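Side-chain contacts in putative NTP pyrophosphohydrolase (Exiguobacterium sibiricum 255-15, PDB 3NL9), which probably hydrolyses nucleoside triphosphates to monophosphates and pyrophosphate, as an all-helical, dimeric member of the MazG clan: residues P26-L31 with V85-R90; P116-E121 with V163-K168. All blocks are in the same frame, centred on the assembly; numbering follows the deposited sequence.

How the contacts relate
Both contacts show how an all-helical MazG-type chain brings distant parts of itself together through small patches of side chain, one a methyl contact with an ethanediol alongside, the other a loose meeting of two helices. Contact 1 sets the loop before helix 31-52 against the first turn of helix 87-112; contact 2 packs helix 117-128, the next helix along, against the last helix, 156-170. They follow in series along the chain and lie on opposite sides of its centre, 36 Å between centres and about 16 Å between nearest atoms. Across the dimer they draw closer, because V88 and P26 of contact 1 pack on M167 of the second subunit. The ethanediol in contact 1 probably comes from the crystallisation liquor.

Contact 1: P26-L31 with V85-R90; sequences PTAIPL and VTEVER. With EDO (1,2-ethanediol), chain C.
The N-terminal turn of helix 87-112, one of the long helices of this MazG-type fold, receives A28 from the extended loop that leads into helix 31-52. The methyl group of A28 points at the helix and rests on its first turn, with CB 3.7 Å from the carbonyl O of E87 and 4.1 Å from CB of R90. CG of E87 lies against the same methyl, 3.9 Å from A28 CB. T86 is the N-cap residue of this turn: its OG1 accepts from E89 N at 3.0 Å. T27 turns its OG1 back to the carbonyl of Q25, while I29 N is held by Q94 further along the helix. The second subunit adds backbone hydrogen bonds to T27 and packs Q55 against R90. No direct hydrogen bond joins the two segments; an ethanediol, probably left by the crystallisation liquor, makes the polar link instead. Its O1 accepts from the backbone N of A28 at 2.9 Å in a nearly straight bond (166°). The glutamate can reach the same oxygen because its CG stands anti to the backbone N (chi1 -163°) and the chain runs extended from there, carrying the carboxylate to the ethanediol. The bridge is completed where O1 of the ethanediol donates to OE2 of E87, 2.9 Å away.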
ATOM      1  N   PRO A  26       3.927  19.996  -3.185  1.00 27.66           N
ATOM      2  CA  PRO A  26       4.041  18.794  -4.009  1.00 27.01           C
ATOM      3  C   PRO A  26       5.385  18.745  -4.751  1.00 25.07           C
ATOM      4  O   PRO A  26       5.748  19.696  -5.438  1.00 21.79           O
ATOM      5  CB  PRO A  26       2.848  18.918  -4.960  1.00 26.27           C
ATOM      6  CG  PRO A  26       1.848  19.708  -4.160  1.00 23.64           C
ATOM      7  CD  PRO A  26       2.666  20.714  -3.446  1.00 29.03           C
ATOM      8  N   THR A  27       6.123  17.654  -4.559  1.00 26.55           N
ATOM      9  CA  THR A  27       7.486  17.491  -5.083  1.00 25.68           C
ATOM     10  C   THR A  27       7.702  16.032  -5.493  1.00 22.34           C
ATOM     11  O   THR A  27       7.473  15.147  -4.695  1.00 20.64           O
ATOM     12  CB  THR A  27       8.542  17.833  -4.020  1.00 28.51           C
ATOM     13  OG1 THR A  27       8.433  19.209  -3.614  1.00 29.57           O
ATOM     14  CG2 THR A  27       9.944  17.587  -4.570  1.00 30.35           C
ATOM     15  N   ALA A  28       8.161  15.788  -6.718  1.00 20.06           N
ATOM     16  CA  ALA A  28       8.478  14.423  -7.151  1.00 22.31           C
ATOM     17  C   ALA A  28       9.501  13.793  -6.202  1.00 21.82           C
ATOM     18  O   ALA A  28      10.477  14.427  -5.863  1.00 19.04           O
ATOM     19  CB  ALA A  28       9.041  14.404  -8.598  1.00 18.22           C
ATOM     20  N   ILE A  29       9.291  12.541  -5.829  1.00 20.64           N
ATOM     21  CA  ILE A  29      10.228  11.820  -4.950  1.00 22.81           C
ATOM     22  C   ILE A  29      11.457  11.392  -5.794  1.00 23.98           C
ATOM     23  O   ILE A  29      11.301  10.728  -6.831  1.00 22.63           O
ATOM     24  CB  ILE A  29       9.546  10.587  -4.295  1.00 23.14           C
ATOM     25  CG1 ILE A  29       8.376  11.005  -3.410  1.00 21.12           C
ATOM     26  CG2 ILE A  29      10.553   9.793  -3.439  1.00 23.85           C
ATOM     27  CD1 ILE A  29       7.488   9.841  -3.004  1.00 18.78           C
ATOM     28  N   PRO A  30      12.685  11.794  -5.385  1.00 25.25           N
ATOM     29  CA  PRO A  30      13.878  11.295  -6.114  1.00 26.02           C
ATOM     30  C   PRO A  30      13.963   9.775  -6.215  1.00 22.25           C
ATOM     31  O   PRO A  30      13.583   9.087  -5.274  1.00 21.56           O
ATOM     32  CB  PRO A  30      15.048  11.822  -5.273  1.00 29.44           C
ATOM     33  CG  PRO A  30      14.470  12.997  -4.519  1.00 28.03           C
ATOM     34  CD  PRO A  30      13.071  12.588  -4.207  1.00 27.72           C
ATOM     35  N   LEU A  31      14.495   9.269  -7.338  1.00 22.38           N
ATOM     36  CA  LEU A  31      14.469   7.822  -7.633  1.00 21.88           C
ATOM     37  C   LEU A  31      15.122   6.984  -6.525  1.00 22.31           C
ATOM     38  O   LEU A  31      14.577   5.978  -6.128  1.00 22.47           O
ATOM     39  CB  LEU A  31      15.092   7.511  -9.009  1.00 20.83           C
ATOM     40  CG  LEU A  31      15.236   6.040  -9.439  1.00 20.64           C
ATOM     41  CD1 LEU A  31      13.846   5.390  -9.457  1.00 21.43           C
ATOM     42  CD2 LEU A  31      15.933   5.872 -10.765  1.00 26.11           C
ATOM     43  N   VAL A  85       9.323  13.017 -18.879  1.00 29.70           N
ATOM     44  CA  VAL A  85      10.343  13.958 -19.358  1.00 31.65           C
ATOM     45  C   VAL A  85      10.401  15.258 -18.538  1.00 31.19           C
ATOM     46  O   VAL A  85      11.272  16.095 -18.779  1.00 35.45           O
ATOM     47  CB  VAL A  85      10.149  14.280 -20.853  1.00 34.84           C
ATOM     48  CG1 VAL A  85      10.400  13.017 -21.697  1.00 37.95           C
ATOM     49  CG2 VAL A  85       8.741  14.873 -21.126  1.00 30.97           C
ATOM     50  N   THR A  86       9.484  15.438 -17.581  1.00 27.91           N
ATOM     51  CA  THR A  86       9.560  16.565 -16.638  1.00 26.91           C
ATOM     52  C   THR A  86       9.369  16.103 -15.176  1.00 25.85           C
ATOM     53  O   THR A  86       8.841  15.023 -14.902  1.00 23.20           O
ATOM     54  CB  THR A  86       8.488  17.662 -16.948  1.00 26.58           C
ATOM     55  OG1 THR A  86       7.181  17.181 -16.593  1.00 23.94           O
ATOM     56  CG2 THR A  86       8.506  18.084 -18.441  1.00 28.34           C
ATOM     57  N   GLU A  87       9.745  16.963 -14.239  1.00 26.50           N
ATOM     58  CA  GLU A  87       9.554  16.677 -12.819  1.00 28.61           C
ATOM     59  C   GLU A  87       8.057  16.616 -12.466  1.00 24.53           C
ATOM     60  O   GLU A  87       7.614  15.762 -11.707  1.00 23.67           O
ATOM     61  CB  GLU A  87      10.282  17.737 -12.004  1.00 31.91           C
ATOM     62  CG  GLU A  87      10.529  17.368 -10.563  1.00 44.00           C
ATOM     63  CD  GLU A  87      11.331  18.443  -9.821  1.00 54.11           C
ATOM     64  OE1 GLU A  87      12.233  19.054 -10.453  1.00 57.80           O
ATOM     65  OE2 GLU A  87      11.052  18.670  -8.613  1.00 55.22           O
ATOM     66  N   VAL A  88       7.258  17.477 -13.088  1.00 25.64           N
ATOM     67  CA  VAL A  88       5.833  17.415 -12.863  1.00 25.05           C
ATOM     68  C   VAL A  88       5.288  16.079 -13.331  1.00 22.60           C
ATOM     69  O   VAL A  88       4.517  15.478 -12.611  1.00 20.75           O
ATOM     70  CB  VAL A  88       5.072  18.558 -13.543  1.00 26.47           C
ATOM     71  CG1 VAL A  88       3.570  18.263 -13.482  1.00 21.10           C
ATOM     72  CG2 VAL A  88       5.401  19.858 -12.838  1.00 23.56           C
ATOM     73  N   GLU A  89       5.708  15.613 -14.513  1.00 23.03           N
ATOM     74  CA  GLU A  89       5.323  14.269 -14.985  1.00 20.70           C
ATOM     75  C   GLU A  89       5.669  13.155 -14.011  1.00 21.01           C
ATOM     76  O   GLU A  89       4.850  12.244 -13.776  1.00 22.21           O
ATOM     77  CB  GLU A  89       5.923  13.959 -16.363  1.00 24.23           C
ATOM     78  CG  GLU A  89       5.321  14.795 -17.467  1.00 25.74           C
ATOM     79  CD  GLU A  89       5.750  14.389 -18.864  1.00 32.37           C
ATOM     80  OE1 GLU A  89       6.512  13.412 -19.032  1.00 28.45           O
ATOM     81  OE2 GLU A  89       5.288  15.060 -19.803  1.00 32.48           O
ATOM     82  N   ARG A  90       6.865  13.202 -13.444  0.50 19.70           N
ATOM     83  CA  ARG A  90       7.244  12.204 -12.444  0.50 20.66           C
ATOM     84  C   ARG A  90       6.331  12.268 -11.207  0.50 19.30           C
ATOM     85  O   ARG A  90       5.922  11.230 -10.687  0.50 17.50           O
ATOM     86  CB  ARG A  90       8.737  12.343 -12.075  0.50 21.97           C
ATOM     87  CG  ARG A  90       9.661  12.183 -13.298  0.50 25.64           C
ATOM     88  CD  ARG A  90      11.171  12.067 -12.995  0.50 24.83           C
ATOM     89  NE  ARG A  90      11.740  13.235 -12.322  0.50 31.18           N
ATOM     90  CZ  ARG A  90      12.232  14.310 -12.935  0.50 23.47           C
ATOM     91  NH1 ARG A  90      12.227  14.402 -14.262  0.50 26.34           N
ATOM     92  NH2 ARG A  90      12.721  15.312 -12.206  0.50 19.62           N
TER
HETATM   93  C1  EDO C 202       7.240  18.586  -9.328  1.00 37.67           C
HETATM   94  O1  EDO C 202       8.179  18.175  -8.328  1.00 32.67           O
HETATM   95  C2  EDO C 202       6.718  19.994  -9.032  1.00 37.90           C
HETATM   96  O2  EDO C 202       7.794  20.847  -8.625  1.00 36.93           O

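Contact 2: P116-E121 with V163-K168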
ATOM      1  N   PRO A 116      -9.537  -1.189   8.887  1.00 18.64           N
ATOM      2  CA  PRO A 116      -8.143  -0.774   9.106  1.00 17.81           C
ATOM      3  C   PRO A 116      -7.929   0.348  10.125  1.00 19.94           C
ATOM      4  O   PRO A 116      -6.834   0.461  10.706  1.00 18.34           O
ATOM      5  CB  PRO A 116      -7.704  -0.265   7.708  1.00 18.67           C
ATOM      6  CG  PRO A 116      -8.922   0.208   7.084  1.00 21.91           C
ATOM      7  CD  PRO A 116      -9.979  -0.822   7.525  1.00 17.30           C
ATOM      8  N   GLY A 117      -8.926   1.203  10.306  1.00 18.34           N
ATOM      9  CA  GLY A 117      -8.758   2.386  11.163  1.00 20.42           C
ATOM     10  C   GLY A 117      -8.192   2.113  12.564  1.00 19.61           C
ATOM     11  O   GLY A 117      -7.204   2.734  12.974  1.00 20.28           O
ATOM     12  N   PRO A 118      -8.800   1.190  13.294  1.00 19.78           N
ATOM     13  CA  PRO A 118      -8.338   0.887  14.666  1.00 19.99           C
ATOM     14  C   PRO A 118      -6.970   0.249  14.709  1.00 19.48           C
ATOM     15  O   PRO A 118      -6.214   0.467  15.652  1.00 18.29           O
ATOM     16  CB  PRO A 118      -9.400  -0.077  15.189  1.00 19.50           C
ATOM     17  CG  PRO A 118     -10.628   0.229  14.373  1.00 23.52           C
ATOM     18  CD  PRO A 118     -10.110   0.573  13.007  1.00 21.23           C
ATOM     19  N   LEU A 119      -6.639  -0.547  13.685  1.00 18.01           N
ATOM     20  CA  LEU A 119      -5.319  -1.128  13.599  1.00 17.24           C
ATOM     21  C   LEU A 119      -4.276  -0.063  13.299  1.00 16.74           C
ATOM     22  O   LEU A 119      -3.210  -0.037  13.920  1.00 18.19           O
ATOM     23  CB  LEU A 119      -5.288  -2.229  12.530  1.00 14.33           C
ATOM     24  CG  LEU A 119      -6.206  -3.449  12.743  1.00 19.04           C
ATOM     25  CD1 LEU A 119      -6.278  -4.305  11.430  1.00 18.74           C
ATOM     26  CD2 LEU A 119      -5.736  -4.310  13.908  1.00 24.63           C
ATOM     27  N   PHE A 120      -4.561   0.801  12.319  1.00 16.28           N
ATOM     28  CA  PHE A 120      -3.660   1.919  12.011  1.00 16.14           C
ATOM     29  C   PHE A 120      -3.448   2.797  13.282  1.00 15.56           C
ATOM     30  O   PHE A 120      -2.342   3.222  13.563  1.00 20.63           O
ATOM     31  CB  PHE A 120      -4.227   2.778  10.850  1.00 15.89           C
ATOM     32  CG  PHE A 120      -3.418   4.032  10.566  1.00 16.90           C
ATOM     33  CD1 PHE A 120      -3.615   5.167  11.298  1.00 17.69           C
ATOM     34  CD2 PHE A 120      -2.466   4.043   9.554  1.00 18.07           C
ATOM     35  CE1 PHE A 120      -2.894   6.307  11.050  1.00 18.60           C
ATOM     36  CE2 PHE A 120      -1.728   5.212   9.276  1.00 20.17           C
ATOM     37  CZ  PHE A 120      -1.938   6.330  10.024  1.00 22.13           C
ATOM     38  N   GLU A 121      -4.519   3.066  14.020  1.00 16.68           N
ATOM     39  CA  GLU A 121      -4.434   3.867  15.270  1.00 18.89           C
ATOM     40  C   GLU A 121      -3.438   3.271  16.282  1.00 15.87           C
ATOM     41  O   GLU A 121      -2.681   3.989  16.911  1.00 19.72           O
ATOM     42  CB  GLU A 121      -5.829   3.991  15.898  1.00 20.62           C
ATOM     43  CG  GLU A 121      -5.892   4.883  17.124  1.00 34.02           C
ATOM     44  CD  GLU A 121      -7.340   5.071  17.636  1.00 45.57           C
ATOM     45  OE1 GLU A 121      -8.304   4.849  16.858  1.00 54.51           O
ATOM     46  OE2 GLU A 121      -7.502   5.451  18.814  1.00 55.29           O
ATOM     47  N   VAL A 163      -7.899  -7.402  16.382  1.00 20.54           N
ATOM     48  CA  VAL A 163      -8.437  -8.383  15.454  1.00 19.29           C
ATOM     49  C   VAL A 163      -9.502  -9.227  16.169  1.00 21.63           C
ATOM     50  O   VAL A 163     -10.604  -9.329  15.656  1.00 19.81           O
ATOM     51  CB  VAL A 163      -7.341  -9.251  14.781  1.00 20.00           C
ATOM     52  CG1 VAL A 163      -7.960 -10.321  13.898  1.00 16.69           C
ATOM     53  CG2 VAL A 163      -6.411  -8.387  13.922  1.00 20.17           C
ATOM     54  N   VAL A 164      -9.180  -9.789  17.341  1.00 22.53           N
ATOM     55  CA  VAL A 164     -10.153 -10.575  18.161  1.00 22.17           C
ATOM     56  C   VAL A 164     -11.402  -9.748  18.506  1.00 24.06           C
ATOM     57  O   VAL A 164     -12.520 -10.242  18.426  1.00 24.23           O
ATOM     58  CB  VAL A 164      -9.508 -11.136  19.461  1.00 24.32           C
ATOM     59  CG1 VAL A 164     -10.550 -11.885  20.346  1.00 22.45           C
ATOM     60  CG2 VAL A 164      -8.349 -12.070  19.120  1.00 21.77           C
ATOM     61  N   ARG A 165     -11.213  -8.477  18.872  1.00 23.50           N
ATOM     62  CA  ARG A 165     -12.342  -7.590  19.144  1.00 26.54           C
ATOM     63  C   ARG A 165     -13.283  -7.466  17.923  1.00 24.68           C
ATOM     64  O   ARG A 165     -14.498  -7.571  18.050  1.00 24.36           O
ATOM     65  CB  ARG A 165     -11.857  -6.192  19.565  1.00 24.98           C
ATOM     66  CG  ARG A 165     -12.992  -5.255  20.006  1.00 28.75           C
ATOM     67  CD  ARG A 165     -12.563  -3.795  20.063  1.00 29.32           C
ATOM     68  NE  ARG A 165     -12.382  -3.210  18.726  1.00 30.23           N
ATOM     69  CZ  ARG A 165     -13.375  -2.892  17.895  1.00 32.04           C
ATOM     70  NH1 ARG A 165     -14.652  -3.102  18.239  1.00 29.30           N
ATOM     71  NH2 ARG A 165     -13.087  -2.364  16.705  1.00 31.45           N
ATOM     72  N   GLN A 166     -12.714  -7.217  16.751  1.00 23.16           N
ATOM     73  CA  GLN A 166     -13.505  -7.177  15.513  1.00 23.24           C
ATOM     74  C   GLN A 166     -14.206  -8.502  15.192  1.00 24.21           C
ATOM     75  O   GLN A 166     -15.389  -8.499  14.807  1.00 24.72           O
ATOM     76  CB  GLN A 166     -12.663  -6.752  14.326  1.00 21.51           C
ATOM     77  CG  GLN A 166     -12.197  -5.321  14.418  1.00 26.53           C
ATOM     78  CD  GLN A 166     -11.631  -4.818  13.108  1.00 27.88           C
ATOM     79  OE1 GLN A 166     -12.054  -5.246  12.039  1.00 24.06           O
ATOM     80  NE2 GLN A 166     -10.678  -3.905  13.191  1.00 19.61           N
HETATM   81  N   MSE A 167     -13.511  -9.617  15.408  1.00 23.48           N
HETATM   82  CA  MSE A 167     -14.128 -10.930  15.243  1.00 23.41           C
HETATM   83  C   MSE A 167     -15.335 -11.049  16.158  1.00 27.19           C
HETATM   84  O   MSE A 167     -16.406 -11.519  15.728  1.00 26.91           O
HETATM   85  CB  MSE A 167     -13.152 -12.074  15.558  1.00 23.95           C
HETATM   86  CG  MSE A 167     -11.984 -12.220  14.566  1.00 27.07           C
HETATM   87 SE   MSE A 167     -10.643 -13.522  15.135  0.75 20.88          SE
HETATM   88  CE  MSE A 167     -11.710 -15.169  15.124  1.00 23.44           C
ATOM     89  N   LYS A 168     -15.173 -10.623  17.413  1.00 26.02           N
ATOM     90  CA  LYS A 168     -16.294 -10.660  18.378  1.00 30.92           C
ATOM     91  C   LYS A 168     -17.465  -9.739  18.007  1.00 32.51           C
ATOM     92  O   LYS A 168     -18.631 -10.135  18.120  1.00 33.55           O
ATOM     93  CB  LYS A 168     -15.807 -10.323  19.791  1.00 32.14           C
ATOM     94  CG  LYS A 168     -15.017 -11.428  20.450  1.00 37.82           C
ATOM     95  CD  LYS A 168     -14.727 -11.071  21.912  1.00 49.48           C
ATOM     96  CE  LYS A 168     -13.530 -11.835  22.449  1.00 48.28           C
ATOM     97  NZ  LYS A 168     -13.014 -11.190  23.686  1.00 56.27           N
TER
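L119 and V163 make the apolar part of this contact, meeting through one methyl each: CD2 of the leucine lies 4.1 Å from CG2 of the valine, and the two side chains cross at a slant. In L119, chi1 of -62° leaves CG anti to the carbonyl carbon, and from there CD2 is the branch that meets V163. Next to this pair, P118 sets its CB toward the opposing helix, and its CG comes near two polar ends. NH2 of R165 lies 4.3 Å from CG of P118, which sits at the edge of the guanidinium and near its plane; NE2 of Q166 is equally far from CG of P118. These are loose touches; the polar groups bond to other residues. Q166 OE1 accepts from E115 N, just before P116, while R165 forms salt bridges along its own helix from NE to E162 and from NH1 to E169. E162 also accepts from Q166 NE2 and, bonded to both residues, probably helps to place the two polar ends near P118. The axes of 117-121 and 163-168 run nearly antiparallel, at 161° and 11.3 Å apart, so the helices meet through their side chains. F109 of helix 87-112 covers L119 from within the chain, and the second subunit packs T99 on L119 and L91 on V163, placing the helix pair against the dimer interface.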